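PDB 5H9D: farnesyl pyrophosphate synthetase from Staphylococcus aureus, which probably catalyses the magnesium-dependent, repeated addition of isopentenyl diphosphate to an allylic diphosphate, building heptaprenyl diphosphate. Local coordinates for residues P45-L50 with L308-K313; S51-K56 with G301-L306; S61-Q66 with A181-S186; V191-M196 with L292-E297. All blocks are in the same frame, centred on the assembly; numbering follows the deposited sequence.

How the contacts relate
The four contacts gather at one end of an all-helical prenyl synthase fold, their centres about 10 to 18 Å apart. Contacts 1 and 2 are nearest, about 10 Å between centres, because both use helix 302-315; contacts 3 and 4 are farthest apart. Along the chain, contact 1 closes the widest loop, contact 2 is nested inside it, and contacts 3 and 4 follow in series within contact 2. Helix 276-296 of contact 4 leads into helix 302-315, and helix 158-183 of contact 3 into helix 188-215 of contact 4. The C-terminal helix is thereby packed against early parts of the chain, at the end of the bundle remote from the aspartate-rich ends of helices 62-85 and 188-215.

Contact 1: P45-L50 with L308-K313; sequences PAFVIL and LSLTKK
L310 reaches from helix 302-315 to F47 and L50 on helix 43-51, and one of its methyl groups makes the closest contacts. The CB of L310 already points at the opposite helix. From there the side chain runs straight on, since CG lies opposite the backbone N (chi1 176°). CG then branches: CD1 turns aside at chi2 63°, which leaves CD2 anti to CA and heading toward both partners. At the tip, L310 CD2 sits over one face of the F47 ring, 4.1 Å from its centroid and 27° off the ring normal, a CH-pi contact. Its closest ring carbon is F47 CE1, 3.7 Å from L310 CD2, with CZ almost as near, so the methyl leans to the outer part of the ring. The same L310 CD2 meets L50 CD1 at 4.1 Å, one helical turn along from F47. F47 also packs on I173, S176 and T177 of helix 158-183, while L50 touches M6 of helix 6-20. No hydrogen bond links the two segments: a methyl over an aromatic face and a methyl beside a methyl imply cohesion by dispersion and burial of apolar surface, with little directional restraint.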
loop_
_atom_site.group_PDB
_atom_site.type_symbol
_atom_site.label_atom_id
_atom_site.label_comp_id
_atom_site.label_asym_id
_atom_site.label_seq_id
_atom_site.Cartn_x
_atom_site.Cartn_y
_atom_site.Cartn_z
ATOM N N PRO A 45 9.487 8.038 7.164
ATOM C CA PRO A 45 9.622 9.502 7.163
ATOM C C PRO A 45 11.043 9.894 7.565
ATOM O O PRO A 45 11.598 10.854 7.037
ATOM C CB PRO A 45 8.602 9.935 8.206
ATOM C CG PRO A 45 7.526 8.923 8.009
ATOM C CD PRO A 45 8.261 7.639 7.868
ATOM N N ALA A 46 11.620 9.128 8.496
ATOM C CA ALA A 46 12.958 9.406 9.006
ATOM C C ALA A 46 13.983 9.318 7.902
ATOM O O ALA A 46 14.770 10.242 7.713
ATOM C CB ALA A 46 13.322 8.459 10.166
ATOM N N PHE A 47 13.979 8.227 7.153
ATOM C CA PHE A 47 14.929 8.108 6.069
ATOM C C PHE A 47 14.748 9.169 4.995
ATOM O O PHE A 47 15.707 9.540 4.344
ATOM C CB PHE A 47 14.861 6.709 5.465
ATOM C CG PHE A 47 15.654 5.702 6.228
ATOM C CD1 PHE A 47 17.008 5.899 6.441
ATOM C CD2 PHE A 47 15.048 4.602 6.775
ATOM C CE1 PHE A 47 17.740 5.018 7.193
ATOM C CE2 PHE A 47 15.770 3.703 7.534
ATOM C CZ PHE A 47 17.116 3.903 7.748
ATOM N N VAL A 48 13.530 9.664 4.808
ATOM C CA VAL A 48 13.292 10.690 3.798
ATOM C C VAL A 48 13.962 12.008 4.231
ATOM O O VAL A 48 14.713 12.612 3.449
ATOM C CB VAL A 48 11.781 10.922 3.560
ATOM C CG1 VAL A 48 11.579 11.988 2.517
ATOM C CG2 VAL A 48 11.125 9.641 3.119
ATOM N N ILE A 49 13.687 12.456 5.464
ATOM C CA ILE A 49 14.309 13.675 5.980
ATOM C C ILE A 49 15.846 13.504 5.814
ATOM O O ILE A 49 16.457 14.217 5.033
ATOM C CB ILE A 49 13.912 13.933 7.504
ATOM C CG1 ILE A 49 12.633 14.779 7.614
ATOM C CG2 ILE A 49 15.017 14.688 8.249
ATOM C CD1 ILE A 49 11.376 13.992 7.490
ATOM N N LEU A 50 16.443 12.534 6.514
ATOM C CA LEU A 50 17.892 12.252 6.452
ATOM C C LEU A 50 18.484 12.151 5.055
ATOM O O LEU A 50 19.535 12.719 4.799
ATOM C CB LEU A 50 18.242 10.965 7.202
ATOM C CG LEU A 50 18.762 11.170 8.616
ATOM C CD1 LEU A 50 19.305 9.870 9.118
ATOM C CD2 LEU A 50 19.846 12.234 8.622
ATOM N N LEU A 308 24.604 7.153 10.035
ATOM C CA LEU A 308 25.487 6.127 10.611
ATOM C C LEU A 308 24.910 5.628 11.934
ATOM O O LEU A 308 24.842 4.427 12.189
ATOM C CB LEU A 308 26.899 6.677 10.855
ATOM C CG LEU A 308 27.880 6.693 9.675
ATOM C CD1 LEU A 308 28.868 7.846 9.848
ATOM C CD2 LEU A 308 28.612 5.388 9.585
ATOM N N SER A 309 24.500 6.569 12.772
ATOM C CA SER A 309 23.892 6.253 14.056
ATOM C C SER A 309 22.583 5.463 13.879
ATOM O O SER A 309 22.395 4.413 14.483
ATOM C CB SER A 309 23.608 7.549 14.805
ATOM O OG SER A 309 22.954 7.281 16.025
ATOM N N LEU A 310 21.675 5.979 13.057
ATOM C CA LEU A 310 20.406 5.311 12.819
ATOM C C LEU A 310 20.612 3.939 12.167
ATOM O O LEU A 310 19.948 2.977 12.516
ATOM C CB LEU A 310 19.495 6.181 11.941
ATOM C CG LEU A 310 18.143 5.560 11.523
ATOM C CD1 LEU A 310 17.274 5.299 12.761
ATOM C CD2 LEU A 310 17.405 6.489 10.557
ATOM N N THR A 311 21.527 3.842 11.217
ATOM C CA THR A 311 21.777 2.559 10.572
ATOM C C THR A 311 22.386 1.544 11.548
ATOM O O THR A 311 22.377 0.334 11.284
ATOM C CB THR A 311 22.747 2.710 9.396
ATOM O OG1 THR A 311 22.194 3.629 8.461
ATOM C CG2 THR A 311 22.998 1.370 8.711
ATOM N N LYS A 312 22.925 2.034 12.667
ATOM C CA LYS A 312 23.551 1.142 13.628
ATOM C C LYS A 312 22.642 0.639 14.709
ATOM O O LYS A 312 22.982 -0.318 15.404
ATOM C CB LYS A 312 24.777 1.779 14.239
ATOM C CG LYS A 312 25.986 1.710 13.329
ATOM C CD LYS A 312 27.205 2.111 14.121
ATOM C CE LYS A 312 28.372 2.483 13.266
ATOM N NZ LYS A 312 29.445 2.900 14.203
ATOM N N LYS A 313 21.497 1.289 14.868
ATOM C CA LYS A 313 20.519 0.828 15.838
ATOM C C LYS A 313 19.700 -0.192 15.032
ATOM O O LYS A 313 19.541 -1.350 15.453
ATOM C CB LYS A 313 19.640 1.982 16.347
ATOM C CG LYS A 313 20.421 3.043 17.115
ATOM C CD LYS A 313 19.556 3.873 18.066
ATOM C CE LYS A 313 20.447 4.749 18.982
ATOM N NZ LYS A 313 19.739 5.399 20.146
#

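Contact 2: S51-K56 with G301-L306; sequences SSQFGK and GHPKSL
P303, in the first turn of helix 302-315, packs against Q53 and F54 of the loop after helix 43-51. Q53 presents its aliphatic part: Q53 CB lies 3.3 Å from P303 CG, and its own CG also touches the proline ring, the two side chains crossing at about a right angle. A bend at chi2 (-62°) folds the amide of Q53 back toward the end of helix 43-51 and the loop, with weak hydrogen bonds from NE2 to I49 O and T60 OG1. F54, next in the chain and in the same type I beta turn from S52 to G55, has CG beside its backbone N (chi1 -52°), which swings the ring to the helix. There F54 CZ lies 3.4 Å from P303 CB, approached obliquely, and the ring edge faces the backbone of K304, whose N is 3.3 Å from F54 CZ and close to the ring plane. K304 CB adds a looser touch at F54 CE1. The fully extended K304 chain leads its ammonium group away to L298 O and S296 O and to a salt bridge with D300. At the helix start, G301 holds the N-cap position, and its O receives S305 N and S305 OG from opposite faces of the carbonyl plane, the hydroxyl at 3.1 Å. Across the interface the chemistry is apolar: carbon surfaces of Q53, F54 and P303 meet, K304 NZ and, weakly, Q53 NE2 bond outside the two segments, and the contact rests on van der Waals packing with no hydrogen bond across it.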
loop_
_atom_site.group_PDB
_atom_site.type_symbol
_atom_site.label_atom_id
_atom_site.label_comp_id
_atom_site.label_asym_id
_atom_site.label_seq_id
_atom_site.Cartn_x
_atom_site.Cartn_y
_atom_site.Cartn_z
ATOM N N SER A 51 17.820 11.417 4.166
ATOM C CA SER A 51 18.275 11.276 2.785
ATOM C C SER A 51 18.349 12.608 2.053
ATOM O O SER A 51 19.011 12.712 1.036
ATOM C CB SER A 51 17.329 10.370 1.978
ATOM O OG SER A 51 17.473 9.014 2.337
ATOM N N SER A 52 17.662 13.626 2.543
ATOM C CA SER A 52 17.686 14.890 1.841
ATOM C C SER A 52 18.794 15.839 2.248
ATOM O O SER A 52 19.021 16.808 1.550
ATOM C CB SER A 52 16.343 15.601 1.969
ATOM O OG SER A 52 16.201 16.179 3.247
ATOM N N GLN A 53 19.488 15.575 3.353
ATOM C CA GLN A 53 20.578 16.457 3.808
ATOM C C GLN A 53 21.858 16.457 2.927
ATOM O O GLN A 53 22.749 17.291 3.119
ATOM C CB GLN A 53 20.985 16.109 5.249
ATOM C CG GLN A 53 19.827 15.953 6.217
ATOM C CD GLN A 53 19.017 17.211 6.387
ATOM O OE1 GLN A 53 19.541 18.258 6.775
ATOM N NE2 GLN A 53 17.733 17.120 6.110
ATOM N N PHE A 54 21.956 15.530 1.975
ATOM C CA PHE A 54 23.134 15.469 1.105
ATOM C C PHE A 54 22.806 16.068 -0.273
ATOM O O PHE A 54 23.415 15.734 -1.302
ATOM C CB PHE A 54 23.605 14.009 0.998
ATOM C CG PHE A 54 23.791 13.357 2.338
ATOM C CD1 PHE A 54 24.967 13.499 3.036
ATOM C CD2 PHE A 54 22.740 12.696 2.955
ATOM C CE1 PHE A 54 25.091 12.996 4.330
ATOM C CE2 PHE A 54 22.860 12.196 4.243
ATOM C CZ PHE A 54 24.037 12.347 4.929
ATOM N N GLY A 55 21.839 16.975 -0.271
ATOM C CA GLY A 55 21.427 17.604 -1.502
ATOM C C GLY A 55 21.872 19.040 -1.502
ATOM O O GLY A 55 23.000 19.355 -1.120
ATOM N N LYS A 56 20.998 19.935 -1.924
ATOM C CA LYS A 56 21.411 21.302 -1.932
ATOM C C LYS A 56 20.507 22.214 -1.139
ATOM O O LYS A 56 20.378 23.383 -1.466
ATOM C CB LYS A 56 21.571 21.795 -3.377
ATOM C CG LYS A 56 20.298 22.085 -4.138
ATOM C CD LYS A 56 20.618 22.906 -5.386
ATOM C CE LYS A 56 21.203 22.064 -6.523
ATOM N NZ LYS A 56 22.469 21.351 -6.212
ATOM N N GLY A 301 29.746 15.173 8.033
ATOM C CA GLY A 301 28.908 16.234 8.566
ATOM C C GLY A 301 27.922 15.613 9.534
ATOM O O GLY A 301 28.024 14.412 9.799
ATOM N N HIS A 302 26.974 16.392 10.061
ATOM C CA HIS A 302 26.025 15.835 11.015
ATOM C C HIS A 302 25.100 14.815 10.363
ATOM O O HIS A 302 24.835 13.749 10.928
ATOM C CB HIS A 302 25.182 16.912 11.701
ATOM C CG HIS A 302 24.553 16.430 12.976
ATOM N ND1 HIS A 302 23.302 16.830 13.402
ATOM C CD2 HIS A 302 25.016 15.578 13.924
ATOM C CE1 HIS A 302 23.027 16.246 14.557
ATOM N NE2 HIS A 302 24.051 15.482 14.896
ATOM N N PRO A 303 24.582 15.128 9.169
ATOM C CA PRO A 303 23.704 14.129 8.557
ATOM C C PRO A 303 24.393 12.768 8.491
ATOM O O PRO A 303 23.879 11.790 9.014
ATOM C CB PRO A 303 23.404 14.738 7.190
ATOM C CG PRO A 303 23.305 16.191 7.524
ATOM C CD PRO A 303 24.543 16.391 8.411
ATOM N N LYS A 304 25.568 12.714 7.877
ATOM C CA LYS A 304 26.300 11.463 7.783
ATOM C C LYS A 304 26.464 10.798 9.149
ATOM O O LYS A 304 26.545 9.584 9.231
ATOM C CB LYS A 304 27.666 11.695 7.153
ATOM C CG LYS A 304 28.563 10.445 7.058
ATOM C CD LYS A 304 29.904 10.810 6.436
ATOM C CE LYS A 304 30.784 9.602 6.242
ATOM N NZ LYS A 304 32.118 9.976 5.667
ATOM N N SER A 305 26.500 11.586 10.219
ATOM C CA SER A 305 26.632 11.033 11.566
ATOM C C SER A 305 25.306 10.453 12.059
ATOM O O SER A 305 25.272 9.515 12.866
ATOM C CB SER A 305 27.078 12.111 12.564
ATOM O OG SER A 305 28.392 12.573 12.324
ATOM N N LEU A 306 24.208 11.033 11.588
ATOM C CA LEU A 306 22.878 10.595 11.996
ATOM C C LEU A 306 22.472 9.336 11.277
ATOM O O LEU A 306 21.898 8.450 11.868
ATOM C CB LEU A 306 21.851 11.713 11.764
ATOM C CG LEU A 306 21.881 12.832 12.831
ATOM C CD1 LEU A 306 21.076 14.042 12.387
ATOM C CD2 LEU A 306 21.342 12.279 14.135
#

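Contact 3: S61-Q66 with A181-S186; sequences SEQTYQ and AITSQS
T183, at the end of helix 158-183, is met by T64 and Q63 from the first turn of helix 62-85. The contacts across are van der Waals ones. The two threonines pack together, although the exact placement of the T64 methyl against T183 is doubtful in the model. Q63 stretches out alongside, CG opposite its backbone N (chi1 164°), and its aliphatic Q63 CG passes 4.1 Å from T183 CB, the two side chains running in opposite senses. Hydrogen bonds, by contrast, stay on each side of the junction. T183 OG1 turns back to G180 O, one turn earlier in its own helix. S61 occupies the N-cap of helix 62-85, and its carbonyl O receives Y65 N at 3.2 Å. On the flank of that helix, Q66 NE2 donates to E62 OE2 at 2.6 Å, with an N-H...O angle of 157°; the oxygen lies in the amide plane and uses its anti lone pair. Charge enters through E62 OE1, in a salt bridge with R16 of helix 6-20, which also makes a cation-pi contact with Y65. The junction of one helix start with another helix end belongs to the all-alpha isoprenoid synthase fold, in which helix 62-85 runs on to the first aspartate-rich DDxxD motif at its other end.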
loop_
_atom_site.group_PDB
_atom_site.type_symbol
_atom_site.label_atom_id
_atom_site.label_comp_id
_atom_site.label_asym_id
_atom_site.label_seq_id
_atom_site.Cartn_x
_atom_site.Cartn_y
_atom_site.Cartn_z
ATOM N N SER A 61 13.292 21.207 3.308
ATOM C CA SER A 61 12.227 21.950 2.658
ATOM C C SER A 61 10.820 21.369 2.898
ATOM O O SER A 61 10.674 20.229 3.351
ATOM C CB SER A 61 12.510 22.060 1.148
ATOM O OG SER A 61 12.605 20.805 0.504
ATOM N N GLU A 62 9.786 22.156 2.602
ATOM C CA GLU A 62 8.428 21.680 2.785
ATOM C C GLU A 62 8.192 20.506 1.849
ATOM O O GLU A 62 7.503 19.546 2.194
ATOM C CB GLU A 62 7.413 22.784 2.480
ATOM C CG GLU A 62 5.962 22.438 2.875
ATOM C CD GLU A 62 5.873 21.831 4.278
ATOM O OE1 GLU A 62 6.679 22.215 5.151
ATOM O OE2 GLU A 62 5.000 20.968 4.516
ATOM N N GLN A 63 8.768 20.578 0.656
ATOM C CA GLN A 63 8.612 19.507 -0.312
ATOM C C GLN A 63 9.094 18.167 0.235
ATOM O O GLN A 63 8.541 17.121 -0.122
ATOM C CB GLN A 63 9.374 19.831 -1.609
ATOM C CG GLN A 63 9.570 18.607 -2.495
ATOM C CD GLN A 63 10.137 18.911 -3.854
ATOM O OE1 GLN A 63 10.453 18.006 -4.614
ATOM N NE2 GLN A 63 10.250 20.178 -4.178
ATOM N N THR A 64 10.123 18.185 1.085
ATOM C CA THR A 64 10.635 16.925 1.613
ATOM C C THR A 64 9.770 16.455 2.779
ATOM O O THR A 64 9.621 15.263 2.991
ATOM C CB THR A 64 12.138 17.010 2.039
ATOM O OG1 THR A 64 12.253 17.810 3.210
ATOM C CG2 THR A 64 12.999 17.649 0.959
ATOM N N TYR A 65 9.178 17.384 3.522
ATOM C CA TYR A 65 8.294 16.998 4.611
ATOM C C TYR A 65 7.044 16.410 4.018
ATOM O O TYR A 65 6.401 15.563 4.646
ATOM C CB TYR A 65 7.866 18.189 5.433
ATOM C CG TYR A 65 8.902 18.675 6.378
ATOM C CD1 TYR A 65 9.362 17.871 7.412
ATOM C CD2 TYR A 65 9.454 19.935 6.223
ATOM C CE1 TYR A 65 10.356 18.304 8.267
ATOM C CE2 TYR A 65 10.459 20.382 7.080
ATOM C CZ TYR A 65 10.905 19.560 8.090
ATOM O OH TYR A 65 11.933 19.995 8.884
ATOM N N GLN A 66 6.671 16.878 2.823
ATOM C CA GLN A 66 5.471 16.370 2.191
ATOM C C GLN A 66 5.681 14.943 1.672
ATOM O O GLN A 66 4.758 14.119 1.690
ATOM C CB GLN A 66 5.016 17.297 1.062
ATOM C CG GLN A 66 4.480 18.676 1.504
ATOM C CD GLN A 66 3.255 18.595 2.410
ATOM O OE1 GLN A 66 2.284 17.905 2.101
ATOM N NE2 GLN A 66 3.293 19.315 3.531
ATOM N N ALA A 181 16.374 12.199 -1.512
ATOM C CA ALA A 181 17.546 12.876 -2.044
ATOM C C ALA A 181 17.140 13.642 -3.305
ATOM O O ALA A 181 17.588 14.766 -3.526
ATOM C CB ALA A 181 18.621 11.858 -2.361
ATOM N N ILE A 182 16.273 13.030 -4.107
ATOM C CA ILE A 182 15.811 13.640 -5.335
ATOM C C ILE A 182 14.969 14.850 -5.055
ATOM O O ILE A 182 14.755 15.664 -5.954
ATOM C CB ILE A 182 14.983 12.669 -6.179
ATOM C CG1 ILE A 182 15.881 11.524 -6.663
ATOM C CG2 ILE A 182 14.314 13.405 -7.350
ATOM C CD1 ILE A 182 15.148 10.449 -7.410
ATOM N N THR A 183 14.473 14.989 -3.829
ATOM C CA THR A 183 13.669 16.179 -3.524
ATOM C C THR A 183 14.532 17.427 -3.282
ATOM O O THR A 183 14.114 18.536 -3.600
ATOM C CB THR A 183 12.746 15.988 -2.285
ATOM O OG1 THR A 183 13.539 15.825 -1.106
ATOM C CG2 THR A 183 11.855 14.797 -2.468
ATOM N N SER A 184 15.727 17.237 -2.722
ATOM C CA SER A 184 16.634 18.351 -2.420
ATOM C C SER A 184 17.717 18.486 -3.493
ATOM O O SER A 184 18.811 19.006 -3.253
ATOM C CB SER A 184 17.279 18.153 -1.040
ATOM O OG SER A 184 18.041 16.967 -0.990
ATOM N N GLN A 185 17.393 17.995 -4.679
ATOM C CA GLN A 185 18.292 18.050 -5.813
ATOM C C GLN A 185 19.715 17.549 -5.532
ATOM O O GLN A 185 20.677 18.313 -5.575
ATOM C CB GLN A 185 18.337 19.480 -6.359
ATOM C CG GLN A 185 16.969 20.098 -6.555
ATOM C CD GLN A 185 16.967 21.222 -7.578
ATOM O OE1 GLN A 185 16.691 20.998 -8.767
ATOM N NE2 GLN A 185 17.287 22.437 -7.124
ATOM N N SER A 186 19.844 16.265 -5.228
ATOM C CA SER A 186 21.156 15.675 -5.004
ATOM C C SER A 186 21.591 15.205 -6.396
ATOM O O SER A 186 20.803 15.311 -7.343
ATOM C CB SER A 186 21.057 14.502 -4.026
ATOM O OG SER A 186 20.859 14.967 -2.701
#

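Contact 4: V191-M196 with L292-E297; sequences VRKLKM and LNLISE
Two residues along from L294, which meets K193 and M196 of helix 188-215, S296 grips the carbonyl O of L292 twice. S296 OG donates at 2.8 Å to L292 O and S296 N at 3.2 Å to the same oxygen, arriving from opposite faces of the carbonyl plane; the hydroxyl is tilted 22° out of it. This secures the last turn of helix 276-296, which here packs on helix 188-215 in the all-alpha isoprenoid synthase fold. The side chain of L294 splits the work between its branches. L294 CD2 rests against K193 CD at 3.4 Å, and L294 CD1 against M196 CB at 3.7 Å, so the leucine is received between two side chains one turn apart. Farther along the same helix, L294 also touches I197 and Y200. K193 reaches over because its chain bends at chi2, chi3 and chi4, each near +60°, curling the methylenes across the leucine and bringing the ammonium group to E297, the first residue beyond the helix. K193 NZ stands 4.2 Å from E297 OE1, too far for a salt bridge, although the opposite charges probably attract each other weakly across this partly solvent-facing edge. A second carboxylate, that of E189, forms only a long, weak ion pair with K193. Beside the junction, I295 packs on L308 and T311 of helix 302-315. On the other helix, M196 has CG anti to the carbonyl carbon (chi1 -67°) and an extended chi2, which carry SD to 3.7 Å above the plane of the R192 guanidinium, over its centre.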
loop_
_atom_site.group_PDB
_atom_site.type_symbol
_atom_site.label_atom_id
_atom_site.label_comp_id
_atom_site.label_asym_id
_atom_site.label_seq_id
_atom_site.Cartn_x
_atom_site.Cartn_y
_atom_site.Cartn_z
ATOM N N VAL A 191 22.371 10.085 -5.019
ATOM C CA VAL A 191 21.045 9.476 -5.081
ATOM C C VAL A 191 21.213 7.967 -5.247
ATOM O O VAL A 191 20.635 7.172 -4.495
ATOM C CB VAL A 191 20.200 10.025 -6.276
ATOM C CG1 VAL A 191 18.875 9.281 -6.364
ATOM C CG2 VAL A 191 19.936 11.510 -6.092
ATOM N N ARG A 192 22.006 7.572 -6.235
ATOM C CA ARG A 192 22.244 6.161 -6.470
ATOM C C ARG A 192 22.790 5.567 -5.175
ATOM O O ARG A 192 22.465 4.441 -4.801
ATOM C CB ARG A 192 23.242 5.974 -7.612
ATOM C CG ARG A 192 22.774 4.977 -8.667
ATOM C CD ARG A 192 22.747 3.555 -8.133
ATOM N NE ARG A 192 23.983 2.829 -8.421
ATOM C CZ ARG A 192 25.193 3.129 -7.945
ATOM N NH1 ARG A 192 25.376 4.164 -7.129
ATOM N NH2 ARG A 192 26.231 2.372 -8.289
ATOM N N LYS A 193 23.598 6.352 -4.475
ATOM C CA LYS A 193 24.176 5.910 -3.217
ATOM C C LYS A 193 23.078 5.688 -2.165
ATOM O O LYS A 193 23.031 4.659 -1.498
ATOM C CB LYS A 193 25.172 6.950 -2.705
ATOM C CG LYS A 193 26.291 6.353 -1.904
ATOM C CD LYS A 193 27.157 5.531 -2.829
ATOM C CE LYS A 193 28.006 6.436 -3.775
ATOM N NZ LYS A 193 29.002 7.302 -3.028
ATOM N N LEU A 194 22.191 6.662 -2.022
ATOM C CA LEU A 194 21.125 6.544 -1.044
ATOM C C LEU A 194 20.066 5.527 -1.465
ATOM O O LEU A 194 19.463 4.867 -0.618
ATOM C CB LEU A 194 20.546 7.925 -0.759
ATOM C CG LEU A 194 21.592 8.747 0.018
ATOM C CD1 LEU A 194 21.255 10.232 -0.016
ATOM C CD2 LEU A 194 21.671 8.241 1.436
ATOM N N LYS A 195 19.850 5.368 -2.767
ATOM C CA LYS A 195 18.909 4.348 -3.198
ATOM C C LYS A 195 19.444 2.997 -2.670
ATOM O O LYS A 195 18.708 2.237 -2.043
ATOM C CB LYS A 195 18.797 4.311 -4.724
ATOM C CG LYS A 195 17.757 3.289 -5.255
ATOM C CD LYS A 195 18.289 2.485 -6.470
ATOM C CE LYS A 195 18.351 3.288 -7.776
ATOM N NZ LYS A 195 17.072 3.249 -8.591
ATOM N N MET A 196 20.724 2.714 -2.911
ATOM C CA MET A 196 21.347 1.469 -2.438
ATOM C C MET A 196 21.441 1.335 -0.903
ATOM O O MET A 196 21.180 0.246 -0.369
ATOM C CB MET A 196 22.748 1.273 -3.058
ATOM C CG MET A 196 22.706 1.033 -4.557
ATOM S SD MET A 196 24.291 0.722 -5.254
ATOM C CE MET A 196 24.240 -0.977 -5.196
ATOM N N LEU A 292 26.648 0.357 5.652
ATOM C CA LEU A 292 27.607 1.210 6.359
ATOM C C LEU A 292 28.800 1.585 5.491
ATOM O O LEU A 292 29.340 2.673 5.607
ATOM C CB LEU A 292 28.061 0.519 7.632
ATOM C CG LEU A 292 26.920 0.666 8.638
ATOM C CD1 LEU A 292 27.019 -0.344 9.741
ATOM C CD2 LEU A 292 26.972 2.071 9.206
ATOM N N ASN A 293 29.197 0.681 4.605
ATOM C CA ASN A 293 30.305 0.952 3.704
ATOM C C ASN A 293 29.949 2.159 2.828
ATOM O O ASN A 293 30.723 3.113 2.709
ATOM C CB ASN A 293 30.605 -0.280 2.826
ATOM C CG ASN A 293 31.576 0.032 1.693
ATOM O OD1 ASN A 293 32.701 0.497 1.927
ATOM N ND2 ASN A 293 31.144 -0.213 0.458
ATOM N N LEU A 294 28.769 2.112 2.229
ATOM C CA LEU A 294 28.290 3.182 1.365
ATOM C C LEU A 294 27.995 4.479 2.110
ATOM O O LEU A 294 28.035 5.552 1.516
ATOM C CB LEU A 294 27.016 2.732 0.650
ATOM C CG LEU A 294 27.143 1.742 -0.504
ATOM C CD1 LEU A 294 25.767 1.356 -0.969
ATOM C CD2 LEU A 294 27.907 2.386 -1.655
ATOM N N ILE A 295 27.694 4.392 3.399
ATOM C CA ILE A 295 27.349 5.600 4.121
ATOM C C ILE A 295 28.629 6.374 4.331
ATOM O O ILE A 295 28.655 7.615 4.359
ATOM C CB ILE A 295 26.633 5.277 5.492
ATOM C CG1 ILE A 295 25.290 4.596 5.231
ATOM C CG2 ILE A 295 26.385 6.567 6.300
ATOM C CD1 ILE A 295 24.575 4.138 6.475
ATOM N N SER A 296 29.707 5.621 4.446
ATOM C CA SER A 296 31.016 6.194 4.669
ATOM C C SER A 296 31.457 6.959 3.451
ATOM O O SER A 296 31.983 8.051 3.562
ATOM C CB SER A 296 31.981 5.083 5.005
ATOM O OG SER A 296 31.503 4.402 6.153
ATOM N N GLU A 297 31.208 6.397 2.282
ATOM C CA GLU A 297 31.570 7.062 1.053
ATOM C C GLU A 297 30.796 8.370 0.826
ATOM O O GLU A 297 30.860 8.957 -0.253
ATOM C CB GLU A 297 31.374 6.087 -0.106
ATOM C CG GLU A 297 32.383 4.937 -0.080
ATOM C CD GLU A 297 32.040 3.783 -1.021
ATOM O OE1 GLU A 297 31.528 4.029 -2.148
ATOM O OE2 GLU A 297 32.307 2.617 -0.630
#